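Local atomic coordinates of methyl-coenzyme M reductase subunit beta (Methanosarcina barkeri, PDB entry 1E6Y), a protein that forms part of methyl-coenzyme M reductase, the nickel enzyme that releases methane from methyl-coenzyme M with coenzyme B as reductant in the final step of methanogenesis. Residues E[86-91]-E[131-136]; E[245-250]-E[303-308]; E[197-202]-E[420-425]; E[319-324]-E[367-372]. One frame throughout, in Å; residues are numbered along the deposited sequence.

Overall arrangement
All four contacts rest on apolar side chains, and no direct hydrogen bond crosses any of them. Contact 1 stands apart in the N-terminal part of the chain, its centre about 44 Å from that of contact 2; the other three belong to the helical C-terminal part. Contacts 1, 2 and 4 are buried, whereas contact 3 is partly buried and includes a water between two helix ends. Contacts 1 and 2 join helix flanks through valine, leucine and alanine; contact 4 sets a proline-led loop against a turn. The helices of contacts 2 and 4, 296-318 and 323-339, follow each other in sequence. Contact 4 lies nearest coenzyme B.

Contact 1 (E[86-91]-E[131-136]); sequences KKLVQV and AAAVTQ
A133 meets L88 and V89 where the last turn of helix 78-89 rests on helix 125-141. The apolar part is compact: the methyl CB of A133 lies 3.6 Å from V89 CG2 and 3.8 Å from L88 CB, so one small residue takes up two neighbours of the other helix. Alanine suits this place because its short side chain lets the backbones come close, with the CA atoms of L88 and A133 5.5 Å apart. V89 reaches over with the branch that stands beside its own backbone N, its CG1 being anti to that nitrogen (chi1 174°).

The tip of the leucine also reaches a carbonyl and the foot of a polar side chain, in both cases by van der Waals contact. L88 CD1 sits 3.4 Å from A133 O, a carbonyl that accepts a hydrogen bond from T137, and 3.8 Å from the CG of Q136, whose side chain it crosses at about a right angle. Q136 offers only its aliphatic base here; a bend at chi2 (71°) takes the amide away to D140 and to an aromatic side chain of another protein chain.

V89 and V134 both touch I110 of strand 107-111, which is consistent with the two helices packing side by side on one face of the antiparallel sheet, as in a two-layer alpha/beta sandwich.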
loop_
_atom_site.group_PDB
_atom_site.type_symbol
_atom_site.label_atom_id
_atom_site.label_comp_id
_atom_site.label_asym_id
_atom_site.label_seq_id
_atom_site.Cartn_x
_atom_site.Cartn_y
_atom_site.Cartn_z
ATOM N N LYS E 86 -11.801 13.238 -31.393
ATOM C CA LYS E 86 -11.065 14.494 -31.506
ATOM C C LYS E 86 -11.910 15.688 -31.063
ATOM O O LYS E 86 -11.406 16.593 -30.397
ATOM C CB LYS E 86 -10.572 14.717 -32.941
ATOM C CG LYS E 86 -9.866 16.054 -33.127
ATOM C CD LYS E 86 -9.058 16.131 -34.407
ATOM C CE LYS E 86 -8.256 17.428 -34.444
ATOM N NZ LYS E 86 -7.390 17.534 -35.652
ATOM N N LYS E 87 -13.196 15.674 -31.408
ATOM C CA LYS E 87 -14.110 16.749 -31.020
ATOM C C LYS E 87 -14.272 16.846 -29.503
ATOM O O LYS E 87 -14.418 17.940 -28.957
ATOM C CB LYS E 87 -15.484 16.546 -31.664
ATOM C CG LYS E 87 -15.523 16.808 -33.164
ATOM C CD LYS E 87 -16.919 16.573 -33.721
ATOM C CE LYS E 87 -16.925 16.637 -35.240
ATOM N NZ LYS E 87 -18.265 16.311 -35.804
ATOM N N LEU E 88 -14.239 15.699 -28.833
ATOM C CA LEU E 88 -14.409 15.638 -27.384
ATOM C C LEU E 88 -13.108 15.895 -26.628
ATOM O O LEU E 88 -13.123 16.432 -25.521
ATOM C CB LEU E 88 -14.976 14.276 -26.981
ATOM C CG LEU E 88 -16.407 13.999 -27.442
ATOM C CD1 LEU E 88 -16.741 12.539 -27.232
ATOM C CD2 LEU E 88 -17.373 14.890 -26.679
ATOM N N VAL E 89 -11.988 15.482 -27.218
ATOM C CA VAL E 89 -10.677 15.667 -26.604
ATOM C C VAL E 89 -10.172 17.105 -26.741
ATOM O O VAL E 89 -9.547 17.634 -25.818
ATOM C CB VAL E 89 -9.631 14.698 -27.217
ATOM C CG1 VAL E 89 -8.238 15.009 -26.683
ATOM C CG2 VAL E 89 -9.998 13.263 -26.890
ATOM N N GLN E 90 -10.464 17.742 -27.874
ATOM C CA GLN E 90 -9.977 19.095 -28.144
ATOM C C GLN E 90 -10.574 20.118 -27.181
ATOM O O GLN E 90 -11.628 19.884 -26.588
ATOM C CB GLN E 90 -10.281 19.498 -29.595
ATOM C CG GLN E 90 -11.736 19.837 -29.870
ATOM C CD GLN E 90 -11.936 20.492 -31.223
ATOM O OE1 GLN E 90 -11.086 20.393 -32.110
ATOM N NE2 GLN E 90 -13.070 21.161 -31.391
ATOM N N VAL E 91 -9.840 21.206 -26.965
ATOM C CA VAL E 91 -10.262 22.278 -26.073
ATOM C C VAL E 91 -10.648 23.524 -26.868
ATOM O O VAL E 91 -11.686 24.128 -26.612
ATOM C CB VAL E 91 -9.141 22.628 -25.054
ATOM C CG1 VAL E 91 -9.468 23.920 -24.324
ATOM C CG2 VAL E 91 -8.948 21.488 -24.052
ATOM N N ALA E 131 -10.092 8.208 -22.590
ATOM C CA ALA E 131 -11.046 7.148 -22.286
ATOM C C ALA E 131 -12.477 7.681 -22.236
ATOM O O ALA E 131 -13.394 7.049 -22.755
ATOM C CB ALA E 131 -10.683 6.478 -20.966
ATOM N N ALA E 132 -12.650 8.875 -21.674
ATOM C CA ALA E 132 -13.968 9.504 -21.595
ATOM C C ALA E 132 -14.507 9.821 -22.988
ATOM O O ALA E 132 -15.683 9.588 -23.273
ATOM C CB ALA E 132 -13.895 10.773 -20.761
ATOM N N ALA E 133 -13.623 10.282 -23.871
ATOM C CA ALA E 133 -13.996 10.619 -25.243
ATOM C C ALA E 133 -14.431 9.381 -26.020
ATOM O O ALA E 133 -15.471 9.392 -26.681
ATOM C CB ALA E 133 -12.834 11.303 -25.946
ATOM N N VAL E 134 -13.662 8.300 -25.894
ATOM C CA VAL E 134 -14.004 7.030 -26.531
ATOM C C VAL E 134 -15.304 6.453 -25.965
ATOM O O VAL E 134 -16.184 6.042 -26.720
ATOM C CB VAL E 134 -12.857 5.998 -26.370
ATOM C CG1 VAL E 134 -13.265 4.651 -26.947
ATOM C CG2 VAL E 134 -11.607 6.500 -27.066
ATOM N N THR E 135 -15.457 6.511 -24.642
ATOM C CA THR E 135 -16.659 6.009 -23.974
ATOM C C THR E 135 -17.915 6.753 -24.439
ATOM O O THR E 135 -18.907 6.124 -24.817
ATOM C CB THR E 135 -16.537 6.128 -22.434
ATOM O OG1 THR E 135 -15.404 5.375 -21.985
ATOM C CG2 THR E 135 -17.789 5.593 -21.752
ATOM N N GLN E 136 -17.852 8.085 -24.448
ATOM C CA GLN E 136 -18.966 8.913 -24.906
ATOM C C GLN E 136 -19.286 8.675 -26.384
ATOM O O GLN E 136 -20.459 8.589 -26.763
ATOM C CB GLN E 136 -18.654 10.395 -24.682
ATOM C CG GLN E 136 -19.738 11.347 -25.187
ATOM C CD GLN E 136 -21.001 11.308 -24.341
ATOM O OE1 GLN E 136 -20.961 11.568 -23.138
ATOM N NE2 GLN E 136 -22.135 11.029 -24.976
#

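Contact 2 (E[245-250]-E[303-308]); sequences NNLLYD and AAVGTL
L248 carries this contact, touching V305 with its base and L308 with its tip where the first turn of helix 247-255 meets the long helix 296-318. The backbones are near, with the CA atoms of L248 and V305 5.7 Å apart, and the valine methyl CG1 comes to 3.7 Å from the CA of L248. Moving outward, L248 CB still faces that same methyl, at 4.1 Å. With CG anti to the backbone N (chi1 171°), the leucine then carries its fork toward the next turn of the partner helix. There CD1 settles 3.8 Å from L308 CG, with the carbonyl oxygen of V305 also in van der Waals range, while CD2 makes the tightest methyl contact, 3.6 Å from L308 CD2. The two leucine side chains meet at a slant, each presenting its branched end to the other.

V305 is the counterpart on the longer helix. Its CG1, anti to the backbone N, touches L247 as well as L248, with L247 CG at 4.1 Å from it. A beta-branched valine suits the place: it is short and stiff enough to sit close to the L248 backbone. T307, turned away from helix 247-255, folds its hydroxyl back on A303 O at 2.7 Å and also bonds to N332.

Y239 of helix 228-241 borders L247 and V305, C389 and A392 of helix 387-395 pack on L308, and helix 323-339 touches T307 on the side of helix 296-318 turned from L248.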
loop_
_atom_site.group_PDB
_atom_site.type_symbol
_atom_site.label_atom_id
_atom_site.label_comp_id
_atom_site.label_asym_id
_atom_site.label_seq_id
_atom_site.Cartn_x
_atom_site.Cartn_y
_atom_site.Cartn_z
ATOM N N ASN E 245 30.559 13.973 -29.648
ATOM C CA ASN E 245 31.873 13.838 -30.277
ATOM C C ASN E 245 32.089 12.491 -30.951
ATOM O O ASN E 245 33.221 12.127 -31.272
ATOM C CB ASN E 245 32.984 14.104 -29.255
ATOM C CG ASN E 245 32.938 15.513 -28.699
ATOM O OD1 ASN E 245 32.315 16.403 -29.280
ATOM N ND2 ASN E 245 33.574 15.716 -27.552
ATOM N N ASN E 246 30.989 11.801 -31.245
ATOM C CA ASN E 246 31.017 10.487 -31.888
ATOM C C ASN E 246 31.792 9.449 -31.081
ATOM O O ASN E 246 32.159 8.398 -31.607
ATOM C CB ASN E 246 31.616 10.593 -33.299
ATOM C CG ASN E 246 30.844 9.789 -34.326
ATOM O OD1 ASN E 246 29.665 9.490 -34.140
ATOM N ND2 ASN E 246 31.499 9.458 -35.432
ATOM N N LEU E 247 31.994 9.726 -29.796
ATOM C CA LEU E 247 32.784 8.853 -28.932
ATOM C C LEU E 247 32.134 7.481 -28.789
ATOM O O LEU E 247 32.780 6.457 -29.016
ATOM C CB LEU E 247 32.965 9.493 -27.553
ATOM C CG LEU E 247 33.953 8.806 -26.609
ATOM C CD1 LEU E 247 35.347 8.821 -27.222
ATOM C CD2 LEU E 247 33.955 9.508 -25.256
ATOM N N LEU E 248 30.839 7.473 -28.482
ATOM C CA LEU E 248 30.080 6.233 -28.352
ATOM C C LEU E 248 30.129 5.423 -29.644
ATOM O O LEU E 248 30.501 4.251 -29.633
ATOM C CB LEU E 248 28.622 6.538 -27.989
ATOM C CG LEU E 248 27.634 5.364 -28.021
ATOM C CD1 LEU E 248 27.982 4.348 -26.938
ATOM C CD2 LEU E 248 26.226 5.887 -27.829
ATOM N N TYR E 249 29.805 6.074 -30.758
ATOM C CA TYR E 249 29.801 5.426 -32.064
ATOM C C TYR E 249 31.177 4.867 -32.433
ATOM O O TYR E 249 31.283 3.741 -32.925
ATOM C CB TYR E 249 29.338 6.416 -33.138
ATOM C CG TYR E 249 29.286 5.823 -34.526
ATOM C CD1 TYR E 249 28.141 5.178 -34.986
ATOM C CD2 TYR E 249 30.404 5.859 -35.361
ATOM C CE1 TYR E 249 28.109 4.577 -36.240
ATOM C CE2 TYR E 249 30.383 5.262 -36.613
ATOM C CZ TYR E 249 29.234 4.622 -37.048
ATOM O OH TYR E 249 29.213 4.031 -38.291
ATOM N N ASP E 250 32.219 5.666 -32.222
ATOM C CA ASP E 250 33.577 5.281 -32.597
ATOM C C ASP E 250 34.107 4.128 -31.756
ATOM O O ASP E 250 34.769 3.229 -32.276
ATOM C CB ASP E 250 34.528 6.477 -32.478
ATOM C CG ASP E 250 34.372 7.472 -33.618
ATOM O OD1 ASP E 250 33.683 7.166 -34.614
ATOM O OD2 ASP E 250 34.951 8.571 -33.519
ATOM N N ALA E 303 33.111 6.875 -18.456
ATOM C CA ALA E 303 32.669 5.577 -17.960
ATOM C C ALA E 303 31.237 5.270 -18.397
ATOM O O ALA E 303 30.904 4.123 -18.689
ATOM C CB ALA E 303 32.779 5.533 -16.441
ATOM N N ALA E 304 30.406 6.307 -18.474
ATOM C CA ALA E 304 29.028 6.165 -18.936
ATOM C C ALA E 304 28.987 5.734 -20.404
ATOM O O ALA E 304 28.267 4.801 -20.767
ATOM C CB ALA E 304 28.276 7.480 -18.744
ATOM N N VAL E 305 29.804 6.381 -21.231
ATOM C CA VAL E 305 29.916 6.020 -22.641
ATOM C C VAL E 305 30.431 4.592 -22.789
ATOM O O VAL E 305 29.875 3.804 -23.552
ATOM C CB VAL E 305 30.863 6.990 -23.394
ATOM C CG1 VAL E 305 31.166 6.466 -24.794
ATOM C CG2 VAL E 305 30.230 8.352 -23.485
ATOM N N GLY E 306 31.464 4.258 -22.018
ATOM C CA GLY E 306 32.026 2.921 -22.064
ATOM C C GLY E 306 31.028 1.843 -21.689
ATOM O O GLY E 306 31.024 0.763 -22.276
ATOM N N THR E 307 30.181 2.141 -20.707
ATOM C CA THR E 307 29.145 1.217 -20.253
ATOM C C THR E 307 28.155 0.905 -21.379
ATOM O O THR E 307 27.809 -0.257 -21.607
ATOM C CB THR E 307 28.376 1.803 -19.039
ATOM O OG1 THR E 307 29.288 2.024 -17.955
ATOM C CG2 THR E 307 27.278 0.851 -18.583
ATOM N N LEU E 308 27.723 1.941 -22.094
ATOM C CA LEU E 308 26.797 1.758 -23.208
ATOM C C LEU E 308 27.495 1.145 -24.424
ATOM O O LEU E 308 26.938 0.269 -25.086
ATOM C CB LEU E 308 26.149 3.090 -23.591
ATOM C CG LEU E 308 25.135 3.055 -24.742
ATOM C CD1 LEU E 308 24.034 2.042 -24.459
ATOM C CD2 LEU E 308 24.546 4.443 -24.934
#

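Contact 3 (E[197-202]-E[420-425]); sequences AAISNR and PEFREP
A Schellman motif ends helix 193-199, and through I199 and N201 it packs against F422 and R423 of the short helix 420-423. N201 has positive phi (60°), a conformation that asparagine tolerates well, and the motif closes with R202 N bonded to A197 O at 3.1 Å and N201 N to A198 O. S200 OG adds a second donor to A197 O.

The apolar contact is made by I199 CG2, 3.5 Å from F422 CB and at the edge of the phenyl ring, near its plane. Anti to the backbone N of I199, this branch points across to the phenylalanine. R423 contributes mainly its CB, 3.8 Å from I199 O and 3.9 Å from N201 ND2; its extended chain then leads away, laying a guanidinium face over P420 CA. N201 ND2 is hydrogen-bonded to G417 O.

Polar groups are joined through water: one molecule donates to S200 O at 2.7 Å and to R423 O at 2.6 Å. Two carbonyls at helix ends are both acceptors and could not bond each other directly, so the water's two protons satisfy both and bridge the segments at a point apart from the isoleucine-phenylalanine packing.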
loop_
_atom_site.group_PDB
_atom_site.type_symbol
_atom_site.label_atom_id
_atom_site.label_comp_id
_atom_site.label_asym_id
_atom_site.label_seq_id
_atom_site.Cartn_x
_atom_site.Cartn_y
_atom_site.Cartn_z
ATOM N N ALA E 197 12.391 0.674 -26.671
ATOM C CA ALA E 197 12.905 -0.098 -27.801
ATOM C C ALA E 197 11.881 -0.222 -28.929
ATOM O O ALA E 197 12.242 -0.174 -30.106
ATOM C CB ALA E 197 13.342 -1.480 -27.335
ATOM N N ALA E 198 10.610 -0.393 -28.563
ATOM C CA ALA E 198 9.519 -0.448 -29.535
ATOM C C ALA E 198 9.418 0.859 -30.309
ATOM O O ALA E 198 9.354 0.861 -31.537
ATOM C CB ALA E 198 8.199 -0.730 -28.828
ATOM N N ILE E 199 9.419 1.968 -29.578
ATOM C CA ILE E 199 9.329 3.297 -30.176
ATOM C C ILE E 199 10.521 3.596 -31.095
ATOM O O ILE E 199 10.356 4.201 -32.157
ATOM C CB ILE E 199 9.230 4.383 -29.077
ATOM C CG1 ILE E 199 7.892 4.249 -28.345
ATOM C CG2 ILE E 199 9.357 5.769 -29.687
ATOM C CD1 ILE E 199 7.820 5.030 -27.055
ATOM N N SER E 200 11.691 3.079 -30.727
ATOM C CA SER E 200 12.918 3.301 -31.493
ATOM C C SER E 200 12.986 2.454 -32.762
ATOM O O SER E 200 13.927 2.584 -33.546
ATOM C CB SER E 200 14.142 3.004 -30.624
ATOM O OG SER E 200 14.424 1.614 -30.577
ATOM N N ASN E 201 12.006 1.571 -32.943
ATOM C CA ASN E 201 11.997 0.618 -34.053
ATOM C C ASN E 201 13.221 -0.302 -34.013
ATOM O O ASN E 201 13.803 -0.637 -35.047
ATOM C CB ASN E 201 11.921 1.365 -35.388
ATOM C CG ASN E 201 10.582 2.056 -35.593
ATOM O OD1 ASN E 201 9.693 1.518 -36.254
ATOM N ND2 ASN E 201 10.416 3.232 -34.985
ATOM N N ARG E 202 13.571 -0.726 -32.798
ATOM C CA ARG E 202 14.699 -1.597 -32.519
ATOM C C ARG E 202 16.025 -1.002 -32.999
ATOM O O ARG E 202 16.923 -1.742 -33.393
ATOM C CB ARG E 202 14.483 -2.997 -33.086
ATOM C CG ARG E 202 13.270 -3.700 -32.466
ATOM C CD ARG E 202 12.981 -4.937 -33.303
ATOM N NE ARG E 202 13.245 -6.184 -32.575
ATOM C CZ ARG E 202 12.225 -6.906 -32.106
ATOM N NH1 ARG E 202 12.412 -8.044 -31.443
ATOM N NH2 ARG E 202 10.967 -6.500 -32.307
ATOM N N PRO E 420 8.113 11.317 -35.199
ATOM C CA PRO E 420 9.480 11.508 -35.701
ATOM C C PRO E 420 10.514 11.794 -34.614
ATOM O O PRO E 420 11.614 11.245 -34.637
ATOM C CB PRO E 420 9.357 12.679 -36.683
ATOM C CG PRO E 420 7.895 13.051 -36.722
ATOM C CD PRO E 420 7.120 11.950 -36.081
ATOM N N GLU E 421 10.146 12.639 -33.656
ATOM C CA GLU E 421 11.052 13.034 -32.584
ATOM C C GLU E 421 11.292 11.906 -31.585
ATOM O O GLU E 421 12.318 11.878 -30.904
ATOM C CB GLU E 421 10.502 14.260 -31.856
ATOM C CG GLU E 421 10.320 15.476 -32.758
ATOM C CD GLU E 421 8.884 15.666 -33.232
ATOM O OE1 GLU E 421 8.362 16.792 -33.079
ATOM O OE2 GLU E 421 8.281 14.706 -33.765
ATOM N N PHE E 422 10.335 10.985 -31.501
ATOM C CA PHE E 422 10.458 9.814 -30.641
ATOM C C PHE E 422 11.383 8.771 -31.265
ATOM O O PHE E 422 12.235 8.204 -30.580
ATOM C CB PHE E 422 9.081 9.191 -30.383
ATOM C CG PHE E 422 8.269 9.902 -29.331
ATOM C CD1 PHE E 422 8.342 11.283 -29.180
ATOM C CD2 PHE E 422 7.400 9.189 -28.512
ATOM C CE1 PHE E 422 7.562 11.941 -28.228
ATOM C CE2 PHE E 422 6.618 9.840 -27.559
ATOM C CZ PHE E 422 6.700 11.218 -27.418
ATOM N N ARG E 423 11.242 8.550 -32.570
ATOM C CA ARG E 423 12.040 7.523 -33.240
ATOM C C ARG E 423 13.442 8.026 -33.559
ATOM O O ARG E 423 14.379 7.223 -33.654
ATOM C CB ARG E 423 11.366 6.975 -34.488
ATOM C CG ARG E 423 11.191 7.983 -35.614
ATOM C CD ARG E 423 11.122 7.230 -36.950
ATOM N NE ARG E 423 10.823 8.212 -37.989
ATOM C CZ ARG E 423 9.597 8.521 -38.408
ATOM N NH1 ARG E 423 9.447 9.446 -39.349
ATOM N NH2 ARG E 423 8.529 7.911 -37.919
ATOM N N GLU E 424 13.606 9.338 -33.713
ATOM C CA GLU E 424 14.926 9.906 -33.987
ATOM C C GLU E 424 15.277 11.043 -33.032
ATOM O O GLU E 424 15.370 12.203 -33.436
ATOM C CB GLU E 424 15.005 10.388 -35.438
ATOM C CG GLU E 424 14.892 9.269 -36.459
ATOM C CD GLU E 424 15.330 9.693 -37.841
ATOM O OE1 GLU E 424 14.551 10.390 -38.524
ATOM O OE2 GLU E 424 16.446 9.312 -38.252
ATOM N N PRO E 425 15.505 10.714 -31.749
ATOM C CA PRO E 425 15.602 11.719 -30.685
ATOM C C PRO E 425 16.875 12.559 -30.733
ATOM O O PRO E 425 16.865 13.716 -30.319
ATOM C CB PRO E 425 15.508 10.892 -29.403
ATOM C CG PRO E 425 16.027 9.552 -29.796
ATOM C CD PRO E 425 15.543 9.343 -31.205
HETATM O O HOH W 1 15.019 4.874 -34.563
#

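Contact 4 (E[319-324]-E[367-372]); sequences RAAQNV and GGPGVF
A321 and Q322 occupy the two central positions of a type I beta turn, A320 to N323, which faces P369 at the start of a short 3-10 segment, 369-371. The turn leads into helix 323-339, V324 N bonding to A321 O at 3.1 Å. On the other side V371 N bonds to G368 O at 3.2 Å. A proline suits the first position of the 3-10 segment, where its fixed phi fits (-50°) and no N-H is required. Two residues earlier, G367 has backbone angles that only glycine accommodates easily, with phi 149°.

The proline ring does the touching. P369 CG lies 3.6 Å from A321 O. The methyl of the same alanine is close too, with A321 CB 3.9 Å from P369 CG. V324 adds its CG1, 4.1 Å from P369 CB; that methyl stands between backbone N and carbonyl carbon (chi1 68°), and the two side chains slide past one another in opposite directions. Q322 supplies only backbone here, its CA being 3.8 Å from P369 CG, since its side-chain NE2 is hydrogen-bonded to D113 and E124 of the gamma subunit.

G366, which binds coenzyme B, immediately precedes this loop and lies about 9 Å from the side chain of P369. F356 of helix 348-358 touches both V324 and P369, and helix 387-395 borders the same pair, with C389 and A393 on the valine and V390 and V394 on the proline.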
loop_
_atom_site.group_PDB
_atom_site.type_symbol
_atom_site.label_atom_id
_atom_site.label_comp_id
_atom_site.label_asym_id
_atom_site.label_seq_id
_atom_site.Cartn_x
_atom_site.Cartn_y
_atom_site.Cartn_z
ATOM N N ARG E 319 23.390 -10.798 -30.083
ATOM C CA ARG E 319 22.027 -10.383 -30.419
ATOM C C ARG E 319 21.075 -10.860 -29.313
ATOM O O ARG E 319 20.036 -11.439 -29.589
ATOM C CB ARG E 319 21.572 -10.839 -31.793
ATOM C CG ARG E 319 22.485 -10.423 -32.948
ATOM C CD ARG E 319 22.393 -8.930 -33.249
ATOM N NE ARG E 319 22.766 -8.639 -34.639
ATOM C CZ ARG E 319 23.918 -8.085 -35.025
ATOM N NH1 ARG E 319 24.117 -7.865 -36.321
ATOM N NH2 ARG E 319 24.860 -7.746 -34.160
ATOM N N ALA E 320 21.488 -10.640 -28.066
ATOM C CA ALA E 320 20.788 -11.160 -26.898
ATOM C C ALA E 320 20.739 -10.082 -25.824
ATOM O O ALA E 320 21.772 -9.540 -25.428
ATOM C CB ALA E 320 21.501 -12.401 -26.366
ATOM N N ALA E 321 19.533 -9.791 -25.347
ATOM C CA ALA E 321 19.318 -8.702 -24.401
ATOM C C ALA E 321 19.936 -8.978 -23.033
ATOM O O ALA E 321 20.454 -8.064 -22.392
ATOM C CB ALA E 321 17.826 -8.426 -24.254
ATOM N N GLN E 322 19.938 -10.243 -22.616
ATOM C CA GLN E 322 20.328 -10.593 -21.249
ATOM C C GLN E 322 21.764 -10.209 -20.904
ATOM O O GLN E 322 22.086 -10.001 -19.731
ATOM C CB GLN E 322 20.126 -12.088 -20.998
ATOM C CG GLN E 322 21.141 -12.984 -21.691
ATOM C CD GLN E 322 20.807 -14.446 -21.530
ATOM O OE1 GLN E 322 19.874 -14.952 -22.152
ATOM N NE2 GLN E 322 21.538 -15.128 -20.659
ATOM N N ASN E 323 22.603 -10.047 -21.928
ATOM C CA ASN E 323 24.017 -9.736 -21.730
ATOM C C ASN E 323 24.240 -8.367 -21.088
ATOM O O ASN E 323 25.322 -8.089 -20.571
ATOM C CB ASN E 323 24.770 -9.796 -23.064
ATOM C CG ASN E 323 24.773 -11.183 -23.673
ATOM O OD1 ASN E 323 24.246 -12.132 -23.095
ATOM N ND2 ASN E 323 25.352 -11.303 -24.864
ATOM N N VAL E 324 23.211 -7.525 -21.108
ATOM C CA VAL E 324 23.330 -6.161 -20.601
ATOM C C VAL E 324 23.589 -6.077 -19.093
ATOM O O VAL E 324 24.336 -5.206 -18.646
ATOM C CB VAL E 324 22.079 -5.311 -20.956
ATOM C CG1 VAL E 324 20.851 -5.812 -20.199
ATOM C CG2 VAL E 324 22.337 -3.847 -20.649
ATOM N N GLY E 367 12.687 -10.106 -14.224
ATOM C CA GLY E 367 12.304 -10.686 -15.498
ATOM C C GLY E 367 13.414 -10.502 -16.514
ATOM O O GLY E 367 14.572 -10.313 -16.143
ATOM N N GLY E 368 13.068 -10.579 -17.795
ATOM C CA GLY E 368 14.016 -10.222 -18.836
ATOM C C GLY E 368 14.283 -8.727 -18.834
ATOM O O GLY E 368 13.512 -7.968 -18.250
ATOM N N PRO E 369 15.380 -8.269 -19.461
ATOM C CA PRO E 369 15.776 -6.855 -19.424
ATOM C C PRO E 369 14.656 -5.875 -19.782
ATOM O O PRO E 369 14.579 -4.784 -19.223
ATOM C CB PRO E 369 16.926 -6.790 -20.426
ATOM C CG PRO E 369 17.537 -8.150 -20.347
ATOM C CD PRO E 369 16.366 -9.090 -20.189
ATOM N N GLY E 370 13.730 -6.317 -20.630
ATOM C CA GLY E 370 12.701 -5.432 -21.148
ATOM C C GLY E 370 11.650 -4.944 -20.166
ATOM O O GLY E 370 10.958 -3.963 -20.444
ATOM N N VAL E 371 11.500 -5.631 -19.038
ATOM C CA VAL E 371 10.475 -5.262 -18.061
ATOM C C VAL E 371 10.946 -4.183 -17.086
ATOM O O VAL E 371 10.141 -3.579 -16.377
ATOM C CB VAL E 371 9.979 -6.495 -17.256
ATOM C CG1 VAL E 371 9.545 -7.595 -18.208
ATOM C CG2 VAL E 371 11.068 -6.990 -16.309
ATOM N N PHE E 372 12.243 -3.896 -17.107
ATOM C CA PHE E 372 12.831 -2.952 -16.167
ATOM C C PHE E 372 12.681 -1.503 -16.610
ATOM O O PHE E 372 12.382 -1.218 -17.771
ATOM C CB PHE E 372 14.305 -3.288 -15.940
ATOM C CG PHE E 372 14.518 -4.573 -15.196
ATOM C CD1 PHE E 372 14.678 -5.770 -15.882
ATOM C CD2 PHE E 372 14.501 -4.594 -13.805
ATOM C CE1 PHE E 372 14.818 -6.974 -15.194
ATOM C CE2 PHE E 372 14.641 -5.790 -13.108
ATOM C CZ PHE E 372 14.802 -6.982 -13.804
#